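Local coordinates for protein myosin-2 (Saccharomyces cerevisiae, PDB 6IXO) that carries organelles and other cargo along actin cables as a class V myosin, gripping receptor proteins through its globular tail domain, the part of the protein in this chain, at residues Leu23-Phe35 with Gln80-Leu92. Numbering follows the deposited sequence.
Sequences LNQEITEGLLKGF and QVLTTIQKVVTQL
T84 sits between T28 and L32: its OG1 lies 3.4 Å from T28 CG2, the two side chains crossing at about a right angle, while its CG2 rests 3.7 Å from L32 CB. K33 CG flanks the same methyl. In T84, OG1 stands beside the backbone N (chi1 -62°), which leaves CG2 anti to that N and facing L32; T84 OG1 turns back to bond Q80 O at 2.8 Å, a carbonyl that T84 N approaches from the opposite face. T28 OG1 likewise bonds N24 O, leaving T28 CG2 to meet Q80 CB. Were T84 replaced by an alanine, a gap beside L32 CB and T28 CG2 would probably open and Q80 O would lose its second donor. Toward the C-terminal ends, F35 and V88 slide past each other in opposite directions, F35 CE1 3.6 Å from V88 CG1, and the ring also packs edge-to-face with W104 of helix 97-124. At the other end a water accepts from N24 ND2 and, weakly, from Q80 NE2. E29 takes K33 NZ on the syn lone pair of OE2, which probably offsets K87 NZ 4.6 Å from K33 NZ. Segments 23-32 and 80-90 of this cargo-binding domain thus run nearly parallel (18°), joined by methyl and aliphatic contacts, the hydroxyls of T28 and T84 satisfied within their own helices.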
loop_
_atom_site.group_PDB
_atom_site.type_symbol
_atom_site.label_atom_id
_atom_site.label_comp_id
_atom_site.label_asym_id
_atom_site.label_seq_id
_atom_site.Cartn_x
_atom_site.Cartn_y
_atom_site.Cartn_z
ATOM N N LEU A 23 9.786 -4.244 31.064
ATOM C CA LEU A 23 10.167 -4.366 29.660
ATOM C C LEU A 23 9.004 -4.202 28.661
ATOM O O LEU A 23 9.184 -3.565 27.621
ATOM C CB LEU A 23 10.841 -5.706 29.423
ATOM C CG LEU A 23 11.484 -5.937 28.057
ATOM C CD1 LEU A 23 12.389 -4.785 27.684
ATOM C CD2 LEU A 23 12.310 -7.260 28.099
ATOM N N ASN A 24 7.846 -4.799 28.923
ATOM C CA ASN A 24 6.755 -4.692 27.936
ATOM C C ASN A 24 6.321 -3.233 27.800
ATOM O O ASN A 24 5.990 -2.789 26.730
ATOM C CB ASN A 24 5.556 -5.571 28.314
ATOM C CG ASN A 24 5.845 -7.064 28.175
ATOM O OD1 ASN A 24 6.772 -7.468 27.478
ATOM N ND2 ASN A 24 5.037 -7.885 28.830
ATOM N N GLN A 25 6.349 -2.493 28.902
ATOM C CA GLN A 25 5.903 -1.096 28.896
ATOM C C GLN A 25 6.844 -0.205 28.060
ATOM O O GLN A 25 6.405 0.640 27.247
ATOM C CB GLN A 25 5.796 -0.604 30.345
ATOM C CG GLN A 25 4.967 0.657 30.515
ATOM C CD GLN A 25 5.771 1.929 30.310
ATOM O OE1 GLN A 25 7.007 1.934 30.427
ATOM N NE2 GLN A 25 5.074 3.021 29.997
ATOM N N GLU A 26 8.141 -0.407 28.254
ATOM C CA GLU A 26 9.175 0.223 27.434
ATOM C C GLU A 26 9.014 -0.051 25.989
ATOM O O GLU A 26 9.101 0.859 25.165
ATOM C CB GLU A 26 10.583 -0.273 27.856
ATOM C CG GLU A 26 11.238 0.575 28.858
ATOM C CD GLU A 26 12.700 0.135 29.169
ATOM O OE1 GLU A 26 13.407 -0.374 28.256
ATOM O OE2 GLU A 26 13.120 0.318 30.323
ATOM N N ILE A 27 8.808 -1.322 25.664
ATOM C CA ILE A 27 8.686 -1.707 24.263
ATOM C C ILE A 27 7.408 -1.168 23.644
ATOM O O ILE A 27 7.444 -0.559 22.566
ATOM C CB ILE A 27 8.719 -3.242 24.117
ATOM C CG1 ILE A 27 10.067 -3.793 24.623
ATOM C CG2 ILE A 27 8.599 -3.640 22.715
ATOM C CD1 ILE A 27 11.226 -3.374 23.780
ATOM N N THR A 28 6.274 -1.372 24.312
ATOM C CA THR A 28 5.010 -0.956 23.678
ATOM C C THR A 28 4.830 0.559 23.665
ATOM O O THR A 28 4.385 1.138 22.655
ATOM C CB THR A 28 3.783 -1.620 24.343
ATOM O OG1 THR A 28 3.702 -1.246 25.712
ATOM C CG2 THR A 28 3.853 -3.135 24.224
ATOM N N GLU A 29 5.168 1.227 24.761
ATOM C CA GLU A 29 4.939 2.663 24.817
ATOM C C GLU A 29 6.110 3.456 24.223
ATOM O O GLU A 29 5.895 4.447 23.570
ATOM C CB GLU A 29 4.665 3.115 26.264
ATOM C CG GLU A 29 3.495 2.385 26.940
ATOM C CD GLU A 29 2.154 2.556 26.192
ATOM O OE1 GLU A 29 1.770 3.711 25.881
ATOM O OE2 GLU A 29 1.490 1.529 25.921
ATOM N N GLY A 30 7.350 3.023 24.452
ATOM C CA GLY A 30 8.509 3.776 23.995
ATOM C C GLY A 30 8.937 3.436 22.568
ATOM O O GLY A 30 9.106 4.307 21.725
ATOM N N LEU A 31 9.136 2.155 22.293
ATOM C CA LEU A 31 9.697 1.769 21.007
ATOM C C LEU A 31 8.625 1.741 19.926
ATOM O O LEU A 31 8.809 2.255 18.815
ATOM C CB LEU A 31 10.357 0.389 21.108
ATOM C CG LEU A 31 10.989 -0.103 19.801
ATOM C CD1 LEU A 31 12.167 0.756 19.420
ATOM C CD2 LEU A 31 11.394 -1.560 19.934
ATOM N N LEU A 32 7.503 1.113 20.237
ATOM C CA LEU A 32 6.519 0.904 19.189
ATOM C C LEU A 32 5.614 2.150 19.011
ATOM O O LEU A 32 5.595 2.743 17.938
ATOM C CB LEU A 32 5.682 -0.333 19.474
ATOM C CG LEU A 32 6.506 -1.622 19.613
ATOM C CD1 LEU A 32 5.549 -2.747 19.956
ATOM C CD2 LEU A 32 7.298 -1.949 18.338
ATOM N N LYS A 33 4.868 2.546 20.036
ATOM C CA LYS A 33 3.977 3.714 19.860
ATOM C C LYS A 33 4.805 4.969 19.638
ATOM O O LYS A 33 4.342 5.929 19.037
ATOM C CB LYS A 33 3.051 3.913 21.068
ATOM C CG LYS A 33 2.056 2.784 21.266
ATOM C CD LYS A 33 1.081 3.133 22.383
ATOM C CE LYS A 33 0.275 1.909 22.811
ATOM N NZ LYS A 33 -0.728 2.246 23.860
ATOM N N GLY A 34 6.061 4.948 20.089
ATOM C CA GLY A 34 6.913 6.121 20.004
ATOM C C GLY A 34 7.819 6.136 18.777
ATOM O O GLY A 34 8.774 6.911 18.725
ATOM N N PHE A 35 7.554 5.260 17.811
ATOM C CA PHE A 35 8.385 5.183 16.605
ATOM C C PHE A 35 8.552 6.553 15.898
ATOM O O PHE A 35 7.640 7.404 15.924
ATOM C CB PHE A 35 7.792 4.172 15.609
ATOM C CG PHE A 35 6.615 4.723 14.795
ATOM C CD1 PHE A 35 5.330 4.803 15.347
ATOM C CD2 PHE A 35 6.801 5.133 13.480
ATOM C CE1 PHE A 35 4.240 5.306 14.590
ATOM C CE2 PHE A 35 5.707 5.642 12.709
ATOM C CZ PHE A 35 4.432 5.721 13.281
ATOM N N GLN A 80 1.812 -8.677 23.244
ATOM C CA GLN A 80 1.834 -7.220 23.346
ATOM C C GLN A 80 2.364 -6.547 22.086
ATOM O O GLN A 80 1.808 -5.525 21.626
ATOM C CB GLN A 80 2.689 -6.782 24.525
ATOM C CG GLN A 80 2.053 -7.054 25.861
ATOM C CD GLN A 80 1.412 -5.821 26.430
ATOM O OE1 GLN A 80 0.739 -5.066 25.720
ATOM N NE2 GLN A 80 1.640 -5.585 27.717
ATOM N N VAL A 81 3.449 -7.098 21.541
ATOM C CA VAL A 81 4.043 -6.548 20.326
ATOM C C VAL A 81 3.033 -6.632 19.167
ATOM O O VAL A 81 2.809 -5.649 18.453
ATOM C CB VAL A 81 5.360 -7.278 19.948
ATOM C CG1 VAL A 81 5.720 -7.010 18.488
ATOM C CG2 VAL A 81 6.472 -6.799 20.847
ATOM N N LEU A 82 2.401 -7.788 18.994
ATOM C CA LEU A 82 1.474 -7.952 17.853
ATOM C C LEU A 82 0.300 -6.951 17.933
ATOM O O LEU A 82 -0.042 -6.262 16.937
ATOM C CB LEU A 82 0.951 -9.391 17.814
ATOM C CG LEU A 82 2.013 -10.441 17.473
ATOM C CD1 LEU A 82 1.608 -11.821 17.964
ATOM C CD2 LEU A 82 2.238 -10.484 15.995
ATOM N N THR A 83 -0.303 -6.878 19.116
ATOM C CA THR A 83 -1.442 -6.004 19.368
ATOM C C THR A 83 -1.061 -4.561 19.121
ATOM O O THR A 83 -1.804 -3.808 18.477
ATOM C CB THR A 83 -1.956 -6.127 20.830
ATOM O OG1 THR A 83 -2.357 -7.476 21.083
ATOM C CG2 THR A 83 -3.163 -5.197 21.042
ATOM N N THR A 84 0.100 -4.169 19.644
ATOM C CA THR A 84 0.494 -2.767 19.605
ATOM C C THR A 84 0.786 -2.333 18.178
ATOM O O THR A 84 0.364 -1.249 17.738
ATOM C CB THR A 84 1.720 -2.493 20.528
ATOM O OG1 THR A 84 1.351 -2.783 21.886
ATOM C CG2 THR A 84 2.162 -1.026 20.422
ATOM N N ILE A 85 1.492 -3.161 17.430
ATOM C CA ILE A 85 1.824 -2.741 16.065
ATOM C C ILE A 85 0.536 -2.585 15.265
ATOM O O ILE A 85 0.349 -1.591 14.570
ATOM C CB ILE A 85 2.748 -3.754 15.351
ATOM C CG1 ILE A 85 4.175 -3.676 15.975
ATOM C CG2 ILE A 85 2.767 -3.467 13.849
ATOM C CD1 ILE A 85 5.177 -4.747 15.429
ATOM N N GLN A 86 -0.352 -3.559 15.378
ATOM C CA GLN A 86 -1.582 -3.475 14.578
ATOM C C GLN A 86 -2.351 -2.220 14.986
ATOM O O GLN A 86 -2.857 -1.476 14.139
ATOM C CB GLN A 86 -2.453 -4.716 14.775
ATOM C CG GLN A 86 -3.772 -4.622 13.948
ATOM C CD GLN A 86 -4.422 -5.969 13.654
ATOM O OE1 GLN A 86 -3.749 -6.976 13.369
ATOM N NE2 GLN A 86 -5.731 -5.986 13.688
ATOM N N LYS A 87 -2.432 -1.988 16.294
ATOM C CA LYS A 87 -3.097 -0.796 16.808
ATOM C C LYS A 87 -2.447 0.475 16.280
ATOM O O LYS A 87 -3.135 1.428 15.893
ATOM C CB LYS A 87 -3.098 -0.784 18.337
ATOM C CG LYS A 87 -3.766 0.467 18.916
ATOM C CD LYS A 87 -3.999 0.368 20.425
ATOM C CE LYS A 87 -4.852 1.526 20.938
ATOM N NZ LYS A 87 -5.040 1.498 22.414
ATOM N N VAL A 88 -1.123 0.508 16.253
ATOM C CA VAL A 88 -0.443 1.683 15.728
ATOM C C VAL A 88 -0.815 1.920 14.266
ATOM O O VAL A 88 -1.058 3.052 13.850
ATOM C CB VAL A 88 1.107 1.560 15.868
ATOM C CG1 VAL A 88 1.796 2.643 15.070
ATOM C CG2 VAL A 88 1.489 1.700 17.377
ATOM N N VAL A 89 -0.900 0.855 13.475
ATOM C CA VAL A 89 -1.180 1.091 12.059
ATOM C C VAL A 89 -2.663 1.539 11.894
ATOM O O VAL A 89 -2.983 2.350 11.042
ATOM C CB VAL A 89 -0.897 -0.151 11.255
ATOM C CG1 VAL A 89 -1.402 0.010 9.812
ATOM C CG2 VAL A 89 0.686 -0.467 11.272
ATOM N N THR A 90 -3.529 1.057 12.779
ATOM C CA THR A 90 -4.958 1.395 12.753
ATOM C C THR A 90 -5.201 2.900 12.989
ATOM O O THR A 90 -6.180 3.496 12.502
ATOM C CB THR A 90 -5.685 0.499 13.802
ATOM O OG1 THR A 90 -5.628 -0.855 13.328
ATOM C CG2 THR A 90 -7.157 0.881 13.970
ATOM N N GLN A 91 -4.276 3.522 13.702
ATOM C CA GLN A 91 -4.389 4.925 14.092
ATOM C C GLN A 91 -3.676 5.868 13.127
ATOM O O GLN A 91 -3.723 7.080 13.308
ATOM C CB GLN A 91 -3.835 5.092 15.518
ATOM C CG GLN A 91 -4.746 4.391 16.555
ATOM C CD GLN A 91 -4.274 4.550 17.997
ATOM O OE1 GLN A 91 -3.091 4.749 18.261
ATOM N NE2 GLN A 91 -5.211 4.466 18.935
ATOM N N LEU A 92 -3.030 5.327 12.097
ATOM C CA LEU A 92 -2.318 6.190 11.156
ATOM C C LEU A 92 -3.298 7.091 10.383
ATOM O O LEU A 92 -4.366 6.642 9.952
ATOM C CB LEU A 92 -1.519 5.374 10.157
ATOM C CG LEU A 92 -0.402 4.518 10.783
ATOM C CD1 LEU A 92 0.338 3.873 9.633
ATOM C CD2 LEU A 92 0.527 5.423 11.604
HETATM O O HOH W 1 3.128 -6.481 30.711
#